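Local coordinates for protein halocarboxylic acid dehalogenase DehI (Pseudomonas putida, PDB 3BJX) that probably hydrolyses the carbon-halogen bond of 2-haloalkanoic acids, acting as a group I alpha-haloacid dehalogenase with an all-helical fold, at residues P174-T179 / L208-K213; R120-F125 / I289-I294. All blocks are in the same frame, centred on the assembly; numbering follows the deposited sequence.

Contact 1 (P174-T179 / L208-K213); sequences PLVDAT and LANWPK
Val176 turns its CG2 branch onto the peptide link between Ala209 and Asn210, where CG2 lies 3.6 Å from Ala209 C and 3.7 Å from Asn210 N. Val176 CG2 also meets Ala209 CB, at 3.7 Å. Beside this apolar patch Asn210 supplies the polar half: its ND2 donates to Pro174 O across 2.8 Å, moderately bent at the hydrogen (149°). The acceptor lies almost in the amide plane of Asn210, whereas ND2 is tilted by 27° from the carbonyl plane of Pro174. A chi1 of -81° sets the amide carbon beside the backbone N of Asn210, and ND2 also donates to Ala207 O, so two bonds hold the amide in its rotation. An alanine here is likely to leave both Pro174 O and Ala207 O without this amide donor, removing the polar link between the loop and the turn. The case illustrates how an irregular segment, 174-179, can be fastened to a type I turn, Leu208 to Trp211, which links helices 203-208 and 212-223. Gln206 joins in by hydrogen bonding with Val176, while Val185 of helix 183-195 packs against both Val176 and Ala209, and Leu208 and Trp211 lean on helix 112-143.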
ATOM      1  N   PRO A 174      14.242  14.109 -19.233  1.00 21.46           N
ATOM      2  CA  PRO A 174      15.419  13.560 -18.527  1.00 20.74           C
ATOM      3  C   PRO A 174      15.273  13.431 -17.000  1.00 20.75           C
ATOM      4  O   PRO A 174      15.117  14.421 -16.289  1.00 21.66           O
ATOM      5  CB  PRO A 174      16.532  14.571 -18.843  1.00 19.85           C
ATOM      6  CG  PRO A 174      15.848  15.821 -19.157  1.00 20.13           C
ATOM      7  CD  PRO A 174      14.492  15.482 -19.721  1.00 21.92           C
ATOM      8  N   LEU A 175      15.400  12.212 -16.501  1.00 18.50           N
ATOM      9  CA  LEU A 175      15.318  11.967 -15.081  1.00 16.01           C
ATOM     10  C   LEU A 175      16.700  11.670 -14.544  1.00 17.25           C
ATOM     11  O   LEU A 175      17.459  10.924 -15.172  1.00 19.15           O
ATOM     12  CB  LEU A 175      14.387  10.780 -14.822  1.00 11.66           C
ATOM     13  CG  LEU A 175      13.045  10.740 -15.533  1.00  8.04           C
ATOM     14  CD1 LEU A 175      12.332   9.506 -15.105  1.00 11.02           C
ATOM     15  CD2 LEU A 175      12.167  11.952 -15.219  1.00  8.19           C
ATOM     16  N   VAL A 176      17.019  12.237 -13.380  1.00 16.80           N
ATOM     17  CA  VAL A 176      18.267  11.949 -12.683  1.00 16.34           C
ATOM     18  C   VAL A 176      18.294  10.489 -12.232  1.00 18.68           C
ATOM     19  O   VAL A 176      17.368  10.020 -11.561  1.00 18.76           O
ATOM     20  CB  VAL A 176      18.465  12.885 -11.456  1.00 16.74           C
ATOM     21  CG1 VAL A 176      19.668  12.450 -10.602  1.00 13.96           C
ATOM     22  CG2 VAL A 176      18.635  14.338 -11.918  1.00 14.27           C
ATOM     23  N   ASP A 177      19.354   9.770 -12.628  1.00 19.74           N
ATOM     24  CA  ASP A 177      19.624   8.442 -12.093  1.00 19.17           C
ATOM     25  C   ASP A 177      20.190   8.563 -10.665  1.00 19.75           C
ATOM     26  O   ASP A 177      21.236   9.163 -10.460  1.00 18.48           O
ATOM     27  CB  ASP A 177      20.574   7.680 -13.010  1.00 19.07           C
ATOM     28  CG  ASP A 177      20.761   6.230 -12.599  1.00 19.08           C
ATOM     29  OD1 ASP A 177      20.446   5.835 -11.465  1.00 18.90           O
ATOM     30  OD2 ASP A 177      21.261   5.467 -13.425  1.00 21.10           O
ATOM     31  N   ALA A 178      19.486   8.007  -9.680  1.00 20.88           N
ATOM     32  CA  ALA A 178      19.938   8.105  -8.288  1.00 21.54           C
ATOM     33  C   ALA A 178      21.282   7.374  -8.082  1.00 23.15           C
ATOM     34  O   ALA A 178      22.044   7.740  -7.196  1.00 23.78           O
ATOM     35  CB  ALA A 178      18.865   7.584  -7.329  1.00 20.02           C
ATOM     36  N   THR A 179      21.564   6.366  -8.923  1.00 23.12           N
ATOM     37  CA  THR A 179      22.820   5.610  -8.886  1.00 23.61           C
ATOM     38  C   THR A 179      24.028   6.274  -9.580  1.00 23.86           C
ATOM     39  O   THR A 179      25.163   5.891  -9.317  1.00 25.62           O
ATOM     40  CB  THR A 179      22.665   4.176  -9.456  1.00 24.58           C
ATOM     41  OG1 THR A 179      22.558   4.231 -10.888  1.00 24.52           O
ATOM     42  CG2 THR A 179      21.460   3.475  -8.854  1.00 23.76           C
ATOM     43  N   LEU A 208      13.083  17.006 -11.259  1.00 17.01           N
ATOM     44  CA  LEU A 208      13.306  18.324 -10.665  1.00 14.34           C
ATOM     45  C   LEU A 208      14.713  18.351 -10.092  1.00 15.15           C
ATOM     46  O   LEU A 208      15.341  19.412 -10.039  1.00 14.97           O
ATOM     47  CB  LEU A 208      12.256  18.620  -9.592  1.00 12.76           C
ATOM     48  CG  LEU A 208      10.811  18.850 -10.090  1.00 13.08           C
ATOM     49  CD1 LEU A 208       9.790  18.523  -8.999  1.00 11.43           C
ATOM     50  CD2 LEU A 208      10.564  20.265 -10.645  1.00 10.18           C
ATOM     51  N   ALA A 209      15.213  17.166  -9.709  1.00 15.44           N
ATOM     52  CA  ALA A 209      16.611  16.987  -9.276  1.00 15.47           C
ATOM     53  C   ALA A 209      17.636  17.456 -10.328  1.00 15.42           C
ATOM     54  O   ALA A 209      18.816  17.551 -10.031  1.00 15.51           O
ATOM     55  CB  ALA A 209      16.877  15.544  -8.862  1.00 15.35           C
ATOM     56  N   ASN A 210      17.181  17.726 -11.551  1.00 15.18           N
ATOM     57  CA  ASN A 210      17.984  18.423 -12.546  1.00 16.51           C
ATOM     58  C   ASN A 210      18.374  19.798 -12.029  1.00 16.06           C
ATOM     59  O   ASN A 210      19.441  20.311 -12.337  1.00 16.01           O
ATOM     60  CB  ASN A 210      17.209  18.556 -13.867  1.00 18.13           C
ATOM     61  CG  ASN A 210      17.262  17.291 -14.699  1.00 19.08           C
ATOM     62  OD1 ASN A 210      18.342  16.778 -14.975  1.00 20.69           O
ATOM     63  ND2 ASN A 210      16.103  16.775 -15.088  1.00 18.34           N
ATOM     64  N   TRP A 211      17.496  20.399 -11.239  1.00 16.37           N
ATOM     65  CA  TRP A 211      17.817  21.651 -10.565  1.00 16.24           C
ATOM     66  C   TRP A 211      17.736  21.343  -9.084  1.00 16.61           C
ATOM     67  O   TRP A 211      16.695  21.589  -8.456  1.00 18.38           O
ATOM     68  CB  TRP A 211      16.849  22.756 -10.987  1.00 16.63           C
ATOM     69  CG  TRP A 211      16.782  22.898 -12.455  1.00 16.94           C
ATOM     70  CD1 TRP A 211      17.667  23.548 -13.242  1.00 18.27           C
ATOM     71  CD2 TRP A 211      15.792  22.333 -13.334  1.00 17.86           C
ATOM     72  NE1 TRP A 211      17.290  23.451 -14.562  1.00 19.70           N
ATOM     73  CE2 TRP A 211      16.142  22.707 -14.645  1.00 18.68           C
ATOM     74  CE3 TRP A 211      14.636  21.559 -13.134  1.00 17.53           C
ATOM     75  CZ2 TRP A 211      15.385  22.335 -15.762  1.00 17.28           C
ATOM     76  CZ3 TRP A 211      13.883  21.196 -14.244  1.00 18.45           C
ATOM     77  CH2 TRP A 211      14.275  21.573 -15.546  1.00 17.30           C
ATOM     78  N   PRO A 212      18.824  20.775  -8.521  1.00 16.26           N
ATOM     79  CA  PRO A 212      18.849  20.339  -7.123  1.00 16.58           C
ATOM     80  C   PRO A 212      18.307  21.344  -6.123  1.00 15.47           C
ATOM     81  O   PRO A 212      17.694  20.932  -5.168  1.00 19.03           O
ATOM     82  CB  PRO A 212      20.340  20.059  -6.865  1.00 15.12           C
ATOM     83  CG  PRO A 212      20.839  19.618  -8.177  1.00 14.55           C
ATOM     84  CD  PRO A 212      20.130  20.515  -9.173  1.00 15.43           C
ATOM     85  N   LYS A 213      18.511  22.634  -6.343  1.00 16.70           N
ATOM     86  CA  LYS A 213      18.051  23.661  -5.401  1.00 17.19           C
ATOM     87  C   LYS A 213      16.542  23.901  -5.507  1.00 16.63           C
ATOM     88  O   LYS A 213      15.909  24.268  -4.515  1.00 19.40           O
ATOM     89  CB  LYS A 213      18.839  24.975  -5.604  1.00 17.49           C
ATOM     90  CG  LYS A 213      18.563  26.060  -4.533  1.00 17.98           C
ATOM     91  CD  LYS A 213      19.039  27.439  -4.998  1.00 18.86           C
ATOM     92  CE  LYS A 213      19.323  28.376  -3.795  1.00 19.84           C
ATOM     93  NZ  LYS A 213      20.174  29.584  -4.141  1.00 20.90           N
TER

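Contact 2 (R120-F125 / I289-I294); sequences RVLYAF and ISIIHI
Phe125 brings a flat ring to this meeting of helices but does not use it on Ile291: the touching atom is its CB, 4.3 Å from Ile291 CG2, while the ring leads away from helix 267-299. There it meets the ring of Trp49, the two planes inclined at about 50° and therefore neither stacked parallel nor perpendicular, and its side chain comes within about 4 Å of a bound sulfate, probably taken up from the crystallisation liquor. Ser203 and Asp204 of helix 203-208 also touch Phe125.

One turn earlier, Leu122 makes the largest single contribution. Leu122 CD2 reaches two isoleucine branches at once, Ile291 CG2 at 3.9 Å and Ile294 CG2 at 3.8 Å. Leu122 CD1 adds a second touch on Ile294 CG2, again at 3.9 Å, so that this one isoleucine methyl faces both ends of the leucine fork. Leu122 and Ile294 cross at about a right angle; against Ile291 the leucine runs obliquely. In Ile291 (chi1 -59°) CG1 lies beside the backbone N, and CG2, set opposite that N and next to the carbonyl carbon, is the branch that meets Leu122 and Phe125. Ile291 CG2 also lies 4.0 Å from Leu122 O, close to the backbone of the opposing helix.

The axes of these segments approach to 9.7 Å, with their directions 140° apart, which makes a broadly antiparallel, inclined pair. Residues three apart on each helix, Leu122 and Phe125 against Ile291 and Ile294, form the interface, a worked example of how helix periodicity brings side chains to one face. Since the side-chain contacts between the helices are all between buried hydrocarbon groups, cohesion here rests on van der Waals packing and the exclusion of water, and depends on shape rather than on direction-specific bonds.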
ATOM      1  N   ARG A 120       7.630  23.505 -17.248  1.00 20.17           N
ATOM      2  CA  ARG A 120       7.413  22.565 -18.361  1.00 20.43           C
ATOM      3  C   ARG A 120       7.341  21.141 -17.838  1.00 19.59           C
ATOM      4  O   ARG A 120       6.491  20.350 -18.270  1.00 21.00           O
ATOM      5  CB  ARG A 120       8.516  22.681 -19.428  1.00 19.72           C
ATOM      6  CG  ARG A 120       8.481  23.990 -20.245  1.00 22.32           C
ATOM      7  CD  ARG A 120       9.528  24.064 -21.385  1.00 22.65           C
ATOM      8  NE  ARG A 120       9.072  23.426 -22.633  1.00 25.50           N
ATOM      9  CZ  ARG A 120       9.633  22.344 -23.181  1.00 27.48           C
ATOM     10  NH1 ARG A 120      10.677  21.754 -22.591  1.00 29.20           N
ATOM     11  NH2 ARG A 120       9.154  21.836 -24.318  1.00 26.30           N
ATOM     12  N   VAL A 121       8.254  20.840 -16.919  1.00 17.52           N
ATOM     13  CA  VAL A 121       8.357  19.570 -16.201  1.00 15.43           C
ATOM     14  C   VAL A 121       7.146  19.363 -15.296  1.00 15.93           C
ATOM     15  O   VAL A 121       6.485  18.321 -15.346  1.00 17.40           O
ATOM     16  CB  VAL A 121       9.680  19.537 -15.338  1.00 14.60           C
ATOM     17  CG1 VAL A 121       9.684  18.366 -14.318  1.00 13.47           C
ATOM     18  CG2 VAL A 121      10.919  19.530 -16.246  1.00 11.38           C
ATOM     19  N   LEU A 122       6.842  20.362 -14.472  1.00 16.00           N
ATOM     20  CA  LEU A 122       5.686  20.265 -13.593  1.00 15.86           C
ATOM     21  C   LEU A 122       4.410  19.934 -14.403  1.00 15.96           C
ATOM     22  O   LEU A 122       3.631  19.055 -14.005  1.00 17.66           O
ATOM     23  CB  LEU A 122       5.529  21.531 -12.735  1.00 15.65           C
ATOM     24  CG  LEU A 122       6.564  21.875 -11.646  1.00 14.76           C
ATOM     25  CD1 LEU A 122       6.346  23.306 -11.131  1.00 12.16           C
ATOM     26  CD2 LEU A 122       6.524  20.891 -10.491  1.00 13.09           C
ATOM     27  N   TYR A 123       4.238  20.586 -15.556  1.00 15.00           N
ATOM     28  CA  TYR A 123       3.038  20.402 -16.412  1.00 13.93           C
ATOM     29  C   TYR A 123       2.929  19.037 -17.074  1.00 13.91           C
ATOM     30  O   TYR A 123       1.819  18.489 -17.200  1.00 15.06           O
ATOM     31  CB  TYR A 123       2.967  21.493 -17.487  1.00 15.81           C
ATOM     32  CG  TYR A 123       2.440  22.831 -16.988  1.00 16.68           C
ATOM     33  CD1 TYR A 123       2.574  23.202 -15.632  1.00 17.62           C
ATOM     34  CD2 TYR A 123       1.835  23.722 -17.851  1.00 14.91           C
ATOM     35  CE1 TYR A 123       2.114  24.407 -15.160  1.00 17.31           C
ATOM     36  CE2 TYR A 123       1.369  24.939 -17.383  1.00 17.66           C
ATOM     37  CZ  TYR A 123       1.519  25.267 -16.028  1.00 17.27           C
ATOM     38  OH  TYR A 123       1.068  26.453 -15.535  1.00 18.11           O
ATOM     39  N   ALA A 124       4.059  18.495 -17.530  1.00 12.51           N
ATOM     40  CA  ALA A 124       4.069  17.170 -18.136  1.00 13.72           C
ATOM     41  C   ALA A 124       3.604  16.130 -17.132  1.00 14.76           C
ATOM     42  O   ALA A 124       2.963  15.141 -17.507  1.00 18.62           O
ATOM     43  CB  ALA A 124       5.474  16.808 -18.656  1.00 14.15           C
ATOM     44  N   PHE A 125       3.972  16.331 -15.871  1.00 13.95           N
ATOM     45  CA  PHE A 125       3.643  15.404 -14.810  1.00 14.39           C
ATOM     46  C   PHE A 125       2.227  15.579 -14.342  1.00 15.25           C
ATOM     47  O   PHE A 125       1.547  14.582 -14.149  1.00 15.98           O
ATOM     48  CB  PHE A 125       4.616  15.504 -13.628  1.00 14.38           C
ATOM     49  CG  PHE A 125       5.898  14.783 -13.864  1.00 13.60           C
ATOM     50  CD1 PHE A 125       5.952  13.418 -13.766  1.00 11.56           C
ATOM     51  CD2 PHE A 125       7.045  15.476 -14.236  1.00 12.60           C
ATOM     52  CE1 PHE A 125       7.131  12.746 -14.015  1.00 12.75           C
ATOM     53  CE2 PHE A 125       8.214  14.803 -14.490  1.00 12.30           C
ATOM     54  CZ  PHE A 125       8.261  13.444 -14.392  1.00 12.41           C
ATOM     55  N   ILE A 289      -1.106  14.788  -6.054  1.00 15.38           N
ATOM     56  CA  ILE A 289      -1.377  15.935  -5.179  1.00 14.33           C
ATOM     57  C   ILE A 289      -0.179  16.857  -4.940  1.00 14.39           C
ATOM     58  O   ILE A 289      -0.332  18.080  -4.964  1.00 15.28           O
ATOM     59  CB  ILE A 289      -1.940  15.471  -3.791  1.00 12.50           C
ATOM     60  CG1 ILE A 289      -3.281  14.752  -3.964  1.00 13.03           C
ATOM     61  CG2 ILE A 289      -2.093  16.643  -2.839  1.00 12.52           C
ATOM     62  CD1 ILE A 289      -3.606  13.849  -2.785  1.00  8.59           C
ATOM     63  N   SER A 290       0.995  16.279  -4.650  1.00 13.45           N
ATOM     64  CA  SER A 290       2.160  17.059  -4.227  1.00 10.89           C
ATOM     65  C   SER A 290       2.618  18.032  -5.321  1.00 12.15           C
ATOM     66  O   SER A 290       3.005  19.186  -5.039  1.00 11.72           O
ATOM     67  CB  SER A 290       3.329  16.125  -3.873  1.00 10.28           C
ATOM     68  OG  SER A 290       3.115  15.407  -2.670  1.00  8.96           O
ATOM     69  N   ILE A 291       2.601  17.535  -6.562  1.00 13.68           N
ATOM     70  CA  ILE A 291       3.112  18.257  -7.737  1.00 14.15           C
ATOM     71  C   ILE A 291       2.117  19.298  -8.216  1.00 14.86           C
ATOM     72  O   ILE A 291       2.511  20.395  -8.607  1.00 16.13           O
ATOM     73  CB  ILE A 291       3.550  17.271  -8.890  1.00 13.97           C
ATOM     74  CG1 ILE A 291       4.647  16.316  -8.384  1.00 12.48           C
ATOM     75  CG2 ILE A 291       3.989  18.014 -10.145  1.00 12.27           C
ATOM     76  CD1 ILE A 291       5.935  16.956  -7.968  1.00 15.37           C
ATOM     77  N   ILE A 292       0.828  18.970  -8.161  1.00 15.13           N
ATOM     78  CA  ILE A 292      -0.184  19.974  -8.415  1.00 16.29           C
ATOM     79  C   ILE A 292      -0.112  21.062  -7.349  1.00 17.35           C
ATOM     80  O   ILE A 292      -0.271  22.235  -7.667  1.00 17.40           O
ATOM     81  CB  ILE A 292      -1.619  19.359  -8.538  1.00 16.97           C
ATOM     82  CG1 ILE A 292      -1.781  18.709  -9.916  1.00 15.52           C
ATOM     83  CG2 ILE A 292      -2.718  20.422  -8.326  1.00 14.77           C
ATOM     84  CD1 ILE A 292      -3.059  18.013 -10.102  1.00 17.64           C
ATOM     85  N   HIS A 293       0.145  20.680  -6.090  1.00 18.46           N
ATOM     86  CA  HIS A 293       0.386  21.678  -5.047  1.00 17.68           C
ATOM     87  C   HIS A 293       1.527  22.621  -5.343  1.00 17.52           C
ATOM     88  O   HIS A 293       1.357  23.823  -5.238  1.00 20.96           O
ATOM     89  CB  HIS A 293       0.592  21.074  -3.663  1.00 17.12           C
ATOM     90  CG  HIS A 293       0.482  22.090  -2.568  1.00 16.61           C
ATOM     91  ND1 HIS A 293      -0.668  22.822  -2.352  1.00 14.12           N
ATOM     92  CD2 HIS A 293       1.383  22.519  -1.650  1.00 14.37           C
ATOM     93  CE1 HIS A 293      -0.472  23.645  -1.337  1.00 14.16           C
ATOM     94  NE2 HIS A 293       0.764  23.485  -0.899  1.00 13.16           N
ATOM     95  N   ILE A 294       2.685  22.090  -5.713  1.00 17.07           N
ATOM     96  CA  ILE A 294       3.819  22.927  -6.118  1.00 14.38           C
ATOM     97  C   ILE A 294       3.437  23.835  -7.297  1.00 15.48           C
ATOM     98  O   ILE A 294       3.703  25.024  -7.282  1.00 15.04           O
ATOM     99  CB  ILE A 294       5.035  22.038  -6.486  1.00 14.15           C
ATOM    100  CG1 ILE A 294       5.644  21.408  -5.227  1.00 11.98           C
ATOM    101  CG2 ILE A 294       6.089  22.812  -7.274  1.00 11.45           C
ATOM    102  CD1 ILE A 294       6.508  20.154  -5.487  1.00 11.08           C
TER

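How the contacts relate
Contact 2 is the core member of the pair, with all its touching residues buried, whereas contact 1 lies farther from the centre of the chain and is only partly buried. Their chemistry follows: hydrocarbon packing between two long helices inside, a hydrogen bond from a side-chain amide to a backbone carbonyl plus a small apolar patch nearer the surface. The centres of contact 1 and contact 2 are about 15 Å apart. Even so, the contacts join through helix 112-143. Leu208 CD2 lies 4.1 Å from Leu122 CD2, Trp211 CZ3 lies 3.9 Å from Val121 CG2, and Leu175 CD2 approaches Phe125 CZ. Helix 212-223, which starts in contact 1, further along packs on Ile294 of contact 2.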